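Local coordinates for protein IRMA (Escherichia coli CFT073, PDB 5EK5) that is a secreted, virulence-associated protein with a fibronectin-like fold that probably mimics an interleukin receptor and so may engage host cytokine signalling, at residues A25-D31 against R73-L79; G40-L46 against R59-A65; E91-A95 against L108-D112. All coordinates share one frame; numbering follows the deposited sequence.

The three contacts sample both sheets of a fibronectin-like beta sandwich. Contact 1 pairs strands 23-31 and 74-82 in one sheet; contact 2 pairs strands 42-49 and 55-63 in the other. Their centres are about 10 Å apart and they touch face to face, F28, A77 and L79 meeting M61, T63 and R59. Along the chain contact 2 falls within the span that contact 1 closes. Contact 3 follows both, joining strand 89-99, the neighbour of strand 42-49, to strand 111-113 in the sheet of contact 1; its centre is about 11 Å from that of contact 2. Together they build the two sheets and the core between them, and contacts 1 and 3 also reach the second subunit.

Contact 1: residues A25-D31 against R73-L79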
ATOM      1  N   ALA B  25      -9.068  -9.978  11.986  1.00 40.58           N
ATOM      2  CA  ALA B  25      -8.259  -8.855  12.427  1.00 36.00           C
ATOM      3  C   ALA B  25      -7.718  -8.128  11.210  1.00 34.05           C
ATOM      4  O   ALA B  25      -6.865  -8.652  10.492  1.00 35.07           O
ATOM      5  CB  ALA B  25      -7.126  -9.325  13.326  1.00 37.59           C
ATOM      6  N   TYR B  26      -8.229  -6.929  10.964  1.00 32.52           N
ATOM      7  CA  TYR B  26      -7.736  -6.128   9.855  1.00 32.88           C
ATOM      8  C   TYR B  26      -6.572  -5.265  10.312  1.00 35.11           C
ATOM      9  O   TYR B  26      -6.708  -4.439  11.213  1.00 30.99           O
ATOM     10  CB  TYR B  26      -8.859  -5.272   9.267  1.00 35.05           C
ATOM     11  CG  TYR B  26     -10.075  -6.087   8.880  1.00 38.70           C
ATOM     12  CD1 TYR B  26     -10.134  -6.749   7.660  1.00 40.20           C
ATOM     13  CD2 TYR B  26     -11.163  -6.197   9.737  1.00 44.90           C
ATOM     14  CE1 TYR B  26     -11.238  -7.497   7.302  1.00 43.81           C
ATOM     15  CE2 TYR B  26     -12.273  -6.944   9.389  1.00 47.68           C
ATOM     16  CZ  TYR B  26     -12.305  -7.591   8.170  1.00 45.62           C
ATOM     17  OH  TYR B  26     -13.405  -8.335   7.817  1.00 52.75           O
ATOM     18  N   GLN B  27      -5.423  -5.470   9.678  1.00 30.95           N
ATOM     19  CA  GLN B  27      -4.203  -4.778  10.059  1.00 33.02           C
ATOM     20  C   GLN B  27      -4.036  -3.498   9.256  1.00 33.64           C
ATOM     21  O   GLN B  27      -4.107  -3.511   8.023  1.00 30.99           O
ATOM     22  CB  GLN B  27      -2.995  -5.692   9.851  1.00 35.32           C
ATOM     23  CG  GLN B  27      -1.655  -5.078  10.232  1.00 39.83           C
ATOM     24  CD  GLN B  27      -0.512  -6.057  10.057  1.00 44.83           C
ATOM     25  OE1 GLN B  27      -0.731  -7.238   9.790  1.00 47.88           O
ATOM     26  NE2 GLN B  27       0.715  -5.572  10.203  1.00 45.24           N
ATOM     27  N   PHE B  28      -3.809  -2.394   9.957  1.00 34.40           N
ATOM     28  CA  PHE B  28      -3.585  -1.128   9.283  1.00 39.13           C
ATOM     29  C   PHE B  28      -2.187  -0.624   9.613  1.00 41.17           C
ATOM     30  O   PHE B  28      -1.758  -0.631  10.773  1.00 38.59           O
ATOM     31  CB  PHE B  28      -4.642  -0.100   9.688  1.00 40.76           C
ATOM     32  CG  PHE B  28      -6.036  -0.455   9.244  1.00 36.70           C
ATOM     33  CD1 PHE B  28      -6.817  -1.322   9.986  1.00 31.76           C
ATOM     34  CD2 PHE B  28      -6.558   0.075   8.073  1.00 34.51           C
ATOM     35  CE1 PHE B  28      -8.094  -1.652   9.575  1.00 32.60           C
ATOM     36  CE2 PHE B  28      -7.836  -0.252   7.657  1.00 32.61           C
ATOM     37  CZ  PHE B  28      -8.604  -1.116   8.410  1.00 31.38           C
ATOM     38  N   ARG B  29      -1.473  -0.193   8.583  1.00 46.67           N
ATOM     39  CA  ARG B  29      -0.196   0.472   8.779  1.00 42.15           C
ATOM     40  C   ARG B  29      -0.377   1.981   8.725  1.00 37.49           C
ATOM     41  O   ARG B  29      -0.971   2.513   7.779  1.00 36.05           O
ATOM     42  CB  ARG B  29       0.832   0.024   7.750  1.00 43.65           C
ATOM     43  CG  ARG B  29       2.199   0.664   7.958  1.00 50.09           C
ATOM     44  CD  ARG B  29       3.175   0.168   6.926  1.00 57.11           C
ATOM     45  NE  ARG B  29       3.419  -1.263   7.076  1.00 63.01           N
ATOM     46  CZ  ARG B  29       4.166  -1.989   6.246  1.00 63.50           C
ATOM     47  NH1 ARG B  29       4.750  -1.421   5.201  1.00 54.99           N
ATOM     48  NH2 ARG B  29       4.334  -3.285   6.463  1.00 69.76           N
ATOM     49  N   LEU B  30       0.128   2.667   9.744  1.00 39.15           N
ATOM     50  CA  LEU B  30       0.081   4.120   9.765  1.00 41.94           C
ATOM     51  C   LEU B  30       1.497   4.637   9.572  1.00 46.16           C
ATOM     52  O   LEU B  30       2.438   4.113  10.156  1.00 45.32           O
ATOM     53  CB  LEU B  30      -0.518   4.638  11.078  1.00 44.47           C
ATOM     54  CG  LEU B  30      -2.042   4.610  11.258  1.00 41.74           C
ATOM     55  CD1 LEU B  30      -2.559   3.179  11.316  1.00 39.72           C
ATOM     56  CD2 LEU B  30      -2.471   5.377  12.501  1.00 43.52           C
ATOM     57  N   ASP B  31       1.639   5.665   8.746  1.00 44.92           N
ATOM     58  CA  ASP B  31       2.955   6.152   8.352  1.00 48.18           C
ATOM     59  C   ASP B  31       2.978   7.674   8.286  1.00 53.89           C
ATOM     60  O   ASP B  31       2.133   8.288   7.638  1.00 53.36           O
ATOM     61  CB  ASP B  31       3.340   5.551   6.997  1.00 51.74           C
ATOM     62  CG  ASP B  31       4.788   5.820   6.611  1.00 61.07           C
ATOM     63  OD1 ASP B  31       5.450   6.673   7.241  1.00 69.80           O
ATOM     64  OD2 ASP B  31       5.267   5.170   5.657  1.00 60.36           O
ATOM     65  N   ARG B  73       8.752   5.647  12.099  1.00 75.60           N
ATOM     66  CA  ARG B  73       7.893   6.377  11.185  1.00 73.74           C
ATOM     67  C   ARG B  73       6.570   5.664  10.952  1.00 67.47           C
ATOM     68  O   ARG B  73       5.556   6.317  10.757  1.00 65.61           O
ATOM     69  CB  ARG B  73       8.640   6.656   9.869  1.00 78.26           C
ATOM     70  CG  ARG B  73       9.152   5.418   9.120  1.00 79.10           C
ATOM     71  CD  ARG B  73       9.922   5.832   7.859  1.00 85.71           C
ATOM     72  NE  ARG B  73       9.088   6.635   6.962  1.00 84.83           N
ATOM     73  CZ  ARG B  73       8.437   6.157   5.905  1.00 82.66           C
ATOM     74  NH1 ARG B  73       8.514   4.871   5.597  1.00 83.12           N
ATOM     75  NH2 ARG B  73       7.709   6.968   5.152  1.00 79.78           N
ATOM     76  N   THR B  74       6.582   4.336  10.993  1.00 60.61           N
ATOM     77  CA  THR B  74       5.354   3.574  10.878  1.00 54.67           C
ATOM     78  C   THR B  74       5.006   2.832  12.165  1.00 55.88           C
ATOM     79  O   THR B  74       5.874   2.550  12.994  1.00 59.04           O
ATOM     80  CB  THR B  74       5.437   2.539   9.721  1.00 60.56           C
ATOM     81  OG1 THR B  74       6.267   1.444  10.124  1.00 64.93           O
ATOM     82  CG2 THR B  74       6.013   3.170   8.449  1.00 58.25           C
ATOM     83  N   THR B  75       3.720   2.519  12.306  1.00 50.23           N
ATOM     84  CA  THR B  75       3.229   1.652  13.361  1.00 51.33           C
ATOM     85  C   THR B  75       2.018   0.882  12.833  1.00 48.96           C
ATOM     86  O   THR B  75       1.341   1.325  11.901  1.00 46.07           O
ATOM     87  CB  THR B  75       2.851   2.439  14.629  1.00 51.61           C
ATOM     88  OG1 THR B  75       2.612   1.522  15.701  1.00 52.72           O
ATOM     89  CG2 THR B  75       1.607   3.283  14.402  1.00 49.29           C
ATOM     90  N   ASP B  76       1.756  -0.278  13.421  1.00 49.93           N
ATOM     91  CA  ASP B  76       0.668  -1.132  12.962  1.00 45.45           C
ATOM     92  C   ASP B  76      -0.453  -1.243  13.993  1.00 45.16           C
ATOM     93  O   ASP B  76      -0.199  -1.440  15.180  1.00 46.96           O
ATOM     94  CB  ASP B  76       1.204  -2.517  12.613  1.00 46.94           C
ATOM     95  CG  ASP B  76       2.116  -2.495  11.402  1.00 52.86           C
ATOM     96  OD1 ASP B  76       1.861  -1.696  10.476  1.00 49.82           O
ATOM     97  OD2 ASP B  76       3.101  -3.263  11.388  1.00 63.25           O
ATOM     98  N   ALA B  77      -1.690  -1.097  13.528  1.00 42.90           N
ATOM     99  CA  ALA B  77      -2.864  -1.206  14.389  1.00 43.64           C
ATOM    100  C   ALA B  77      -3.810  -2.281  13.866  1.00 42.43           C
ATOM    101  O   ALA B  77      -3.808  -2.592  12.674  1.00 42.96           O
ATOM    102  CB  ALA B  77      -3.577   0.123  14.482  1.00 43.90           C
ATOM    103  N   PHE B  78      -4.627  -2.835  14.753  1.00 41.70           N
ATOM    104  CA  PHE B  78      -5.522  -3.917  14.363  1.00 42.64           C
ATOM    105  C   PHE B  78      -6.976  -3.623  14.704  1.00 43.49           C
ATOM    106  O   PHE B  78      -7.293  -3.139  15.790  1.00 42.32           O
ATOM    107  CB  PHE B  78      -5.071  -5.220  15.021  1.00 42.75           C
ATOM    108  CG  PHE B  78      -3.737  -5.696  14.534  1.00 45.09           C
ATOM    109  CD1 PHE B  78      -2.569  -5.239  15.122  1.00 47.75           C
ATOM    110  CD2 PHE B  78      -3.647  -6.574  13.469  1.00 41.10           C
ATOM    111  CE1 PHE B  78      -1.335  -5.663  14.668  1.00 47.76           C
ATOM    112  CE2 PHE B  78      -2.417  -7.007  13.015  1.00 40.75           C
ATOM    113  CZ  PHE B  78      -1.259  -6.545  13.612  1.00 44.59           C
ATOM    114  N   LEU B  79      -7.853  -3.923  13.754  1.00 43.35           N
ATOM    115  CA  LEU B  79      -9.287  -3.758  13.933  1.00 44.29           C
ATOM    116  C   LEU B  79      -9.974  -5.119  13.984  1.00 49.16           C
ATOM    117  O   LEU B  79      -9.963  -5.864  13.002  1.00 51.44           O
ATOM    118  CB  LEU B  79      -9.866  -2.902  12.807  1.00 47.58           C
ATOM    119  CG  LEU B  79     -11.364  -2.627  12.860  1.00 51.64           C
ATOM    120  CD1 LEU B  79     -11.708  -2.069  14.219  1.00 56.11           C
ATOM    121  CD2 LEU B  79     -11.747  -1.644  11.776  1.00 51.27           C
TER
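L79 pairs with Y26 in this antiparallel ladder through two backbone bonds, Y26 N to L79 O (2.9 Å) and L79 N to Y26 O (2.8 Å). Its CB meets the edge of the F28 ring, 3.9 Å from F28 CE1. The large apolar L79, F28 and L30 fill the interior against M61, I44 and L46 of the opposite sheet, while small A77 lets M61 and T63 come close.

The other face is mostly polar and partly exposed. Q27, with CG anti to the backbone N (chi1 -179°), runs alongside F78, its CB and CG beside the CE2 side of the ring; Q27 CG lies 3.5 Å from F78 CE2, amide and ring planes 38° apart. At the far end the D31 carboxylate stands over one face of the R73 guanidinium, with D31 OD2 3.1 Å from R73 NH2 in a salt bridge. D31 OD1 also accepts a hydrogen bond from G33 N, whereas R73 is poorly ordered. R29 NE and D76 OD1 are buried without a hydrogen-bond partner, and only a long salt bridge of 3.8 Å joins them.

With six short backbone bonds and ion pairs that are long or loosely ordered, the pairing probably owes little to charge.

Contact 2: residues G40-L46 against R59-A65; sequences GPLTITL and RKMETEA
M61 packs against I44 and L46 on the inward face of this strand pair. Its CG is anti to the backbone N (chi1 -178°), and the chain then runs out beside I44 before bending at the thioether, which brings M61 CE to 4.0 Å from I44 CD1. L46 slants across the base of the same side chain, its CD1 3.9 Å from M61 CB. An unbranched, flexible methionine suits this place, since it fits between two branched neighbours and still reaches F28 and A77 of the facing sheet.

Further along the same face, T63 turns OG1 between its own N and carbonyl carbon (chi1 77°). L42 N is shared between this OG1, at 3.2 Å, and, weakly, T63 O, while T63 N gives a good bond of 3.0 Å to L42 O. Just beyond the strands, P41 CD rests 3.7 Å from A65 CB.

T43, T45, K60 and E62 form the outward face. The extended K60 chain lies beside T45, its methylenes against the hydroxyl, with K60 CG 3.3 Å from T45 OG1. E62, bent at chi2, lies beside T43, but its carboxylate is doubtfully placed: OE1 comes too close to both T43 OG1 and L42 O to be trusted in detail.

Oily on one side and hydroxylic or charged on the other, this is a beta hairpin at the edge of one sheet of a fibronectin-like sandwich.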
ATOM      1  N   GLY B  40       1.092  10.793  19.767  1.00 74.11           N
ATOM      2  CA  GLY B  40       0.801   9.981  20.931  1.00 76.92           C
ATOM      3  C   GLY B  40      -0.153   8.872  20.531  1.00 72.77           C
ATOM      4  O   GLY B  40      -0.597   8.828  19.382  1.00 65.53           O
ATOM      5  N   PRO B  41      -0.470   7.971  21.473  1.00 75.88           N
ATOM      6  CA  PRO B  41      -1.466   6.910  21.277  1.00 72.13           C
ATOM      7  C   PRO B  41      -2.759   7.422  20.638  1.00 68.49           C
ATOM      8  O   PRO B  41      -3.335   8.397  21.120  1.00 69.93           O
ATOM      9  CB  PRO B  41      -1.721   6.405  22.698  1.00 74.64           C
ATOM     10  CG  PRO B  41      -0.443   6.671  23.419  1.00 78.21           C
ATOM     11  CD  PRO B  41       0.156   7.907  22.807  1.00 77.77           C
ATOM     12  N   LEU B  42      -3.201   6.773  19.563  1.00 57.89           N
ATOM     13  CA  LEU B  42      -4.420   7.182  18.870  1.00 57.35           C
ATOM     14  C   LEU B  42      -5.598   6.242  19.092  1.00 56.84           C
ATOM     15  O   LEU B  42      -5.429   5.028  19.208  1.00 54.63           O
ATOM     16  CB  LEU B  42      -4.161   7.314  17.366  1.00 55.55           C
ATOM     17  CG  LEU B  42      -3.097   8.326  16.942  1.00 55.43           C
ATOM     18  CD1 LEU B  42      -2.918   8.312  15.435  1.00 53.54           C
ATOM     19  CD2 LEU B  42      -3.483   9.714  17.418  1.00 57.48           C
ATOM     20  N   THR B  43      -6.797   6.814  19.142  1.00 60.41           N
ATOM     21  CA  THR B  43      -8.022   6.024  19.149  1.00 60.67           C
ATOM     22  C   THR B  43      -8.858   6.342  17.917  1.00 58.86           C
ATOM     23  O   THR B  43      -9.370   7.454  17.778  1.00 65.51           O
ATOM     24  CB  THR B  43      -8.866   6.282  20.406  1.00 55.80           C
ATOM     25  OG1 THR B  43      -8.129   5.882  21.567  1.00 65.53           O
ATOM     26  CG2 THR B  43     -10.166   5.500  20.344  1.00 54.08           C
ATOM     27  N   ILE B  44      -9.005   5.366  17.030  1.00 46.49           N
ATOM     28  CA  ILE B  44      -9.678   5.608  15.762  1.00 45.28           C
ATOM     29  C   ILE B  44     -10.960   4.792  15.636  1.00 46.82           C
ATOM     30  O   ILE B  44     -10.949   3.574  15.804  1.00 49.61           O
ATOM     31  CB  ILE B  44      -8.747   5.292  14.578  1.00 45.97           C
ATOM     32  CG1 ILE B  44      -7.423   6.048  14.734  1.00 50.88           C
ATOM     33  CG2 ILE B  44      -9.422   5.638  13.263  1.00 44.31           C
ATOM     34  CD1 ILE B  44      -6.399   5.732  13.671  1.00 54.49           C
ATOM     35  N   THR B  45     -12.064   5.477  15.349  1.00 49.68           N
ATOM     36  CA  THR B  45     -13.358   4.824  15.179  1.00 52.96           C
ATOM     37  C   THR B  45     -13.719   4.662  13.703  1.00 49.36           C
ATOM     38  O   THR B  45     -13.805   5.646  12.967  1.00 43.62           O
ATOM     39  CB  THR B  45     -14.472   5.608  15.889  1.00 57.37           C
ATOM     40  OG1 THR B  45     -14.143   5.755  17.276  1.00 65.50           O
ATOM     41  CG2 THR B  45     -15.791   4.874  15.764  1.00 55.48           C
ATOM     42  N   LEU B  46     -13.940   3.421  13.283  1.00 46.71           N
ATOM     43  CA  LEU B  46     -14.206   3.118  11.878  1.00 39.45           C
ATOM     44  C   LEU B  46     -15.571   2.468  11.655  1.00 37.46           C
ATOM     45  O   LEU B  46     -15.968   1.571  12.399  1.00 39.41           O
ATOM     46  CB  LEU B  46     -13.114   2.206  11.315  1.00 37.51           C
ATOM     47  CG  LEU B  46     -11.688   2.757  11.280  1.00 41.17           C
ATOM     48  CD1 LEU B  46     -10.957   2.443  12.581  1.00 47.18           C
ATOM     49  CD2 LEU B  46     -10.929   2.205  10.087  1.00 35.99           C
ATOM     50  N   ARG B  59     -16.514   0.076  14.897  1.00 46.21           N
ATOM     51  CA  ARG B  59     -15.532  -0.413  15.854  1.00 42.92           C
ATOM     52  C   ARG B  59     -14.410   0.599  16.053  1.00 49.24           C
ATOM     53  O   ARG B  59     -14.196   1.482  15.221  1.00 48.35           O
ATOM     54  CB  ARG B  59     -14.965  -1.758  15.397  1.00 39.91           C
ATOM     55  CG  ARG B  59     -15.992  -2.878  15.316  1.00 40.28           C
ATOM     56  CD  ARG B  59     -16.312  -3.422  16.695  1.00 47.49           C
ATOM     57  NE  ARG B  59     -17.316  -4.481  16.656  1.00 49.78           N
ATOM     58  CZ  ARG B  59     -18.622  -4.284  16.812  1.00 49.60           C
ATOM     59  NH1 ARG B  59     -19.093  -3.060  17.015  1.00 49.06           N
ATOM     60  NH2 ARG B  59     -19.460  -5.312  16.766  1.00 45.69           N
ATOM     61  N   LYS B  60     -13.702   0.470  17.168  1.00 55.16           N
ATOM     62  CA  LYS B  60     -12.595   1.363  17.472  1.00 51.52           C
ATOM     63  C   LYS B  60     -11.251   0.659  17.342  1.00 47.98           C
ATOM     64  O   LYS B  60     -11.134  -0.537  17.594  1.00 45.98           O
ATOM     65  CB  LYS B  60     -12.753   1.948  18.876  1.00 50.98           C
ATOM     66  CG  LYS B  60     -13.864   2.979  18.978  1.00 52.26           C
ATOM     67  CD  LYS B  60     -13.940   3.597  20.363  1.00 57.22           C
ATOM     68  CE  LYS B  60     -15.153   4.505  20.489  1.00 60.66           C
ATOM     69  NZ  LYS B  60     -15.213   5.184  21.813  1.00 69.16           N
ATOM     70  N   MET B  61     -10.240   1.422  16.943  1.00 47.76           N
ATOM     71  CA  MET B  61      -8.895   0.898  16.757  1.00 45.77           C
ATOM     72  C   MET B  61      -7.879   1.735  17.535  1.00 50.05           C
ATOM     73  O   MET B  61      -7.921   2.963  17.492  1.00 55.94           O
ATOM     74  CB  MET B  61      -8.555   0.868  15.266  1.00 48.05           C
ATOM     75  CG  MET B  61      -7.197   0.296  14.924  1.00 47.13           C
ATOM     76  SD  MET B  61      -6.978   0.144  13.138  1.00 45.35           S
ATOM     77  CE  MET B  61      -6.868   1.863  12.645  1.00 38.55           C
ATOM     78  N   GLU B  62      -6.976   1.066  18.249  1.00 49.83           N
ATOM     79  CA  GLU B  62      -5.963   1.751  19.052  1.00 57.84           C
ATOM     80  C   GLU B  62      -4.557   1.577  18.491  1.00 57.58           C
ATOM     81  O   GLU B  62      -4.179   0.491  18.048  1.00 54.08           O
ATOM     82  CB  GLU B  62      -6.001   1.241  20.497  1.00 59.92           C
ATOM     83  CG  GLU B  62      -7.344   1.429  21.186  1.00 64.69           C
ATOM     84  CD  GLU B  62      -7.503   2.815  21.785  1.00 74.81           C
ATOM     85  OE1 GLU B  62      -7.106   3.797  21.126  1.00 78.43           O
ATOM     86  OE2 GLU B  62      -8.038   2.924  22.908  1.00 78.67           O
ATOM     87  N   THR B  63      -3.782   2.657  18.521  1.00 55.35           N
ATOM     88  CA  THR B  63      -2.407   2.610  18.039  1.00 55.52           C
ATOM     89  C   THR B  63      -1.436   3.041  19.131  1.00 59.21           C
ATOM     90  O   THR B  63      -1.802   3.794  20.027  1.00 56.20           O
ATOM     91  CB  THR B  63      -2.188   3.527  16.815  1.00 54.03           C
ATOM     92  OG1 THR B  63      -2.101   4.894  17.238  1.00 58.01           O
ATOM     93  CG2 THR B  63      -3.313   3.378  15.801  1.00 48.74           C
ATOM     94  N   GLU B  64      -0.190   2.588  19.038  1.00 65.48           N
ATOM     95  CA  GLU B  64       0.867   3.095  19.903  1.00 70.37           C
ATOM     96  C   GLU B  64       1.355   4.450  19.416  1.00 67.33           C
ATOM     97  O   GLU B  64       1.051   4.874  18.302  1.00 59.96           O
ATOM     98  CB  GLU B  64       2.054   2.135  19.979  1.00 72.85           C
ATOM     99  CG  GLU B  64       1.824   0.868  20.777  1.00 75.83           C
ATOM    100  CD  GLU B  64       3.053  -0.019  20.792  1.00 82.32           C
ATOM    101  OE1 GLU B  64       3.342  -0.647  19.752  1.00 85.84           O
ATOM    102  OE2 GLU B  64       3.737  -0.069  21.837  1.00 84.06           O
ATOM    103  N   ALA B  65       2.113   5.128  20.267  1.00 69.85           N
ATOM    104  CA  ALA B  65       2.757   6.369  19.885  1.00 71.04           C
ATOM    105  C   ALA B  65       3.863   6.033  18.885  1.00 68.86           C
ATOM    106  O   ALA B  65       4.520   5.000  19.004  1.00 69.51           O
ATOM    107  CB  ALA B  65       3.318   7.096  21.125  1.00 78.08           C
TER

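Contact 3: residues E91-A95 against L108-D112; sequences EIIKA and LSVFD. With EDO (1,2-ethanediol), chain F.
I92 lies over the F111 ring: its CD1 stands above the centre of one face, 4.1 Å from the ring centroid and 10° off the normal, a CH-pi contact. A95 comes from another direction, its CB in the plane of the same ring and 3.9 Å from F111 CE2. L108 fills in beside them, with CD2 4.0 Å from A95 CB and CD1 against the backbone oxygens of I92 and I93. The residue types fit these roles: isoleucine sends out a slim methyl for the ring face, alanine is short enough for the edge to come close, and leucine's fork spreads over the turning backbone.

The torsions of I92 explain its reach. CG1 anti to the carbonyl carbon (chi1 -55°) and an extended chain carry CD1 over the ring, the two side chains crossing at about a right angle. I92 and A95 both face the ring although two residues separate them, because I93 and K94 form a classic beta bulge opposite T45: both bond to that one residue, and both side chains turn away from 108-112.

In 108-112 a short 3-10 turn precedes the strand, and its bond from F111 N to L108 O (3.2 Å) sets L108 and F111 on the same side. I44, I9 and I11 also touch the F111 ring, and I121 and V123 of the second subunit pack on I92, L108 and F111. E91 continues the sheet into that subunit, while a 1,2-ethanediol, probably from the crystallisation liquor, lies by D112 OD1.

No hydrogen bond joins the two segments. Their cohesion is dispersion and CH-pi contact, dependent on close fit; E91 OE1 bonds instead to T122 OG1 of the second subunit, and D112 OD2 to Y8 OH.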
ATOM      1  N   GLU B  91     -14.667   3.467   6.887  1.00 50.09           N
ATOM      2  CA  GLU B  91     -14.625   4.922   6.903  1.00 50.61           C
ATOM      3  C   GLU B  91     -14.260   5.438   8.287  1.00 52.39           C
ATOM      4  O   GLU B  91     -14.913   5.108   9.278  1.00 52.24           O
ATOM      5  CB  GLU B  91     -15.963   5.510   6.452  1.00 52.66           C
ATOM      6  CG  GLU B  91     -16.043   7.021   6.582  1.00 55.71           C
ATOM      7  CD  GLU B  91     -17.179   7.619   5.774  1.00 61.14           C
ATOM      8  OE1 GLU B  91     -17.196   7.430   4.540  1.00 65.95           O
ATOM      9  OE2 GLU B  91     -18.054   8.279   6.373  1.00 63.06           O
ATOM     10  N   ILE B  92     -13.209   6.247   8.344  1.00 53.10           N
ATOM     11  CA  ILE B  92     -12.785   6.862   9.590  1.00 56.67           C
ATOM     12  C   ILE B  92     -13.727   8.010   9.908  1.00 54.57           C
ATOM     13  O   ILE B  92     -13.840   8.956   9.130  1.00 54.99           O
ATOM     14  CB  ILE B  92     -11.337   7.378   9.514  1.00 56.22           C
ATOM     15  CG1 ILE B  92     -10.391   6.250   9.097  1.00 48.45           C
ATOM     16  CG2 ILE B  92     -10.917   7.982  10.847  1.00 53.78           C
ATOM     17  CD1 ILE B  92      -8.970   6.705   8.841  1.00 49.07           C
ATOM     18  N   ILE B  93     -14.411   7.919  11.043  1.00 57.16           N
ATOM     19  CA  ILE B  93     -15.393   8.931  11.407  1.00 62.04           C
ATOM     20  C   ILE B  93     -14.991   9.736  12.637  1.00 66.00           C
ATOM     21  O   ILE B  93     -15.556  10.799  12.897  1.00 72.39           O
ATOM     22  CB  ILE B  93     -16.772   8.299  11.672  1.00 61.03           C
ATOM     23  CG1 ILE B  93     -16.695   7.342  12.862  1.00 60.48           C
ATOM     24  CG2 ILE B  93     -17.276   7.574  10.434  1.00 57.19           C
ATOM     25  CD1 ILE B  93     -18.043   6.817  13.314  1.00 62.31           C
ATOM     26  N   LYS B  94     -14.017   9.236  13.391  1.00 63.27           N
ATOM     27  CA  LYS B  94     -13.530   9.955  14.564  1.00 68.86           C
ATOM     28  C   LYS B  94     -12.127   9.496  14.953  1.00 66.91           C
ATOM     29  O   LYS B  94     -11.757   8.347  14.718  1.00 62.12           O
ATOM     30  CB  LYS B  94     -14.506   9.777  15.729  1.00 71.65           C
ATOM     31  CG  LYS B  94     -15.038  11.093  16.268  1.00 81.99           C
ATOM     32  CD  LYS B  94     -16.372  10.908  16.976  1.00 87.59           C
ATOM     33  CE  LYS B  94     -17.515  10.879  15.964  1.00 87.67           C
ATOM     34  NZ  LYS B  94     -18.751  11.566  16.435  1.00 90.16           N
ATOM     35  N   ALA B  95     -11.349  10.401  15.541  1.00 70.64           N
ATOM     36  CA  ALA B  95     -10.002  10.063  15.998  1.00 68.70           C
ATOM     37  C   ALA B  95      -9.581  10.842  17.245  1.00 71.58           C
ATOM     38  O   ALA B  95      -9.811  12.048  17.348  1.00 71.43           O
ATOM     39  CB  ALA B  95      -9.001  10.292  14.876  1.00 65.51           C
ATOM     40  N   LEU B 108      -9.437  15.003  11.196  1.00 68.85           N
ATOM     41  CA  LEU B 108      -9.459  13.902  10.241  1.00 63.38           C
ATOM     42  C   LEU B 108      -8.690  14.243   8.965  1.00 62.04           C
ATOM     43  O   LEU B 108      -8.359  13.356   8.176  1.00 55.88           O
ATOM     44  CB  LEU B 108     -10.902  13.521   9.902  1.00 61.25           C
ATOM     45  CG  LEU B 108     -11.775  13.055  11.071  1.00 63.12           C
ATOM     46  CD1 LEU B 108     -13.034  12.369  10.567  1.00 61.35           C
ATOM     47  CD2 LEU B 108     -10.999  12.136  12.006  1.00 63.71           C
ATOM     48  N   SER B 109      -8.406  15.528   8.766  1.00 65.99           N
ATOM     49  CA  SER B 109      -7.666  15.982   7.591  1.00 65.87           C
ATOM     50  C   SER B 109      -6.222  15.490   7.600  1.00 65.52           C
ATOM     51  O   SER B 109      -5.565  15.443   6.558  1.00 68.16           O
ATOM     52  CB  SER B 109      -7.698  17.509   7.500  1.00 73.93           C
ATOM     53  OG  SER B 109      -7.225  18.103   8.698  1.00 77.13           O
ATOM     54  N   VAL B 110      -5.736  15.125   8.781  1.00 63.87           N
ATOM     55  CA  VAL B 110      -4.386  14.600   8.946  1.00 63.89           C
ATOM     56  C   VAL B 110      -4.189  13.311   8.146  1.00 58.34           C
ATOM     57  O   VAL B 110      -3.112  13.059   7.598  1.00 56.54           O
ATOM     58  CB  VAL B 110      -4.080  14.335  10.441  1.00 66.58           C
ATOM     59  CG1 VAL B 110      -2.836  13.471  10.607  1.00 68.37           C
ATOM     60  CG2 VAL B 110      -3.919  15.644  11.187  1.00 69.65           C
ATOM     61  N   PHE B 111      -5.250  12.515   8.050  1.00 53.17           N
ATOM     62  CA  PHE B 111      -5.171  11.210   7.402  1.00 49.52           C
ATOM     63  C   PHE B 111      -5.042  11.278   5.884  1.00 47.86           C
ATOM     64  O   PHE B 111      -5.674  12.101   5.223  1.00 49.68           O
ATOM     65  CB  PHE B 111      -6.391  10.363   7.767  1.00 47.34           C
ATOM     66  CG  PHE B 111      -6.374   9.859   9.179  1.00 49.15           C
ATOM     67  CD1 PHE B 111      -5.495   8.856   9.557  1.00 48.98           C
ATOM     68  CD2 PHE B 111      -7.241  10.377  10.127  1.00 51.15           C
ATOM     69  CE1 PHE B 111      -5.473   8.387  10.857  1.00 52.67           C
ATOM     70  CE2 PHE B 111      -7.227   9.910  11.430  1.00 53.03           C
ATOM     71  CZ  PHE B 111      -6.343   8.915  11.795  1.00 54.40           C
ATOM     72  N   ASP B 112      -4.209  10.393   5.348  1.00 52.78           N
ATOM     73  CA  ASP B 112      -4.082  10.212   3.909  1.00 54.35           C
ATOM     74  C   ASP B 112      -4.448   8.765   3.584  1.00 47.08           C
ATOM     75  O   ASP B 112      -3.570   7.922   3.412  1.00 49.00           O
ATOM     76  CB  ASP B 112      -2.657  10.530   3.459  1.00 61.53           C
ATOM     77  CG  ASP B 112      -2.504  10.545   1.956  1.00 64.14           C
ATOM     78  OD1 ASP B 112      -3.529  10.642   1.258  1.00 61.77           O
ATOM     79  OD2 ASP B 112      -1.357  10.455   1.469  1.00 67.08           O
TER
HETATM   80  C1  EDO F 202      -5.909   9.939  -0.451  1.00 69.75           C
HETATM   81  O1  EDO F 202      -7.279   9.643  -0.449  1.00 71.19           O
HETATM   82  C2  EDO F 202      -5.191   8.994  -1.410  1.00 66.97           C
HETATM   83  O2  EDO F 202      -4.097   8.436  -0.739  1.00 64.93           O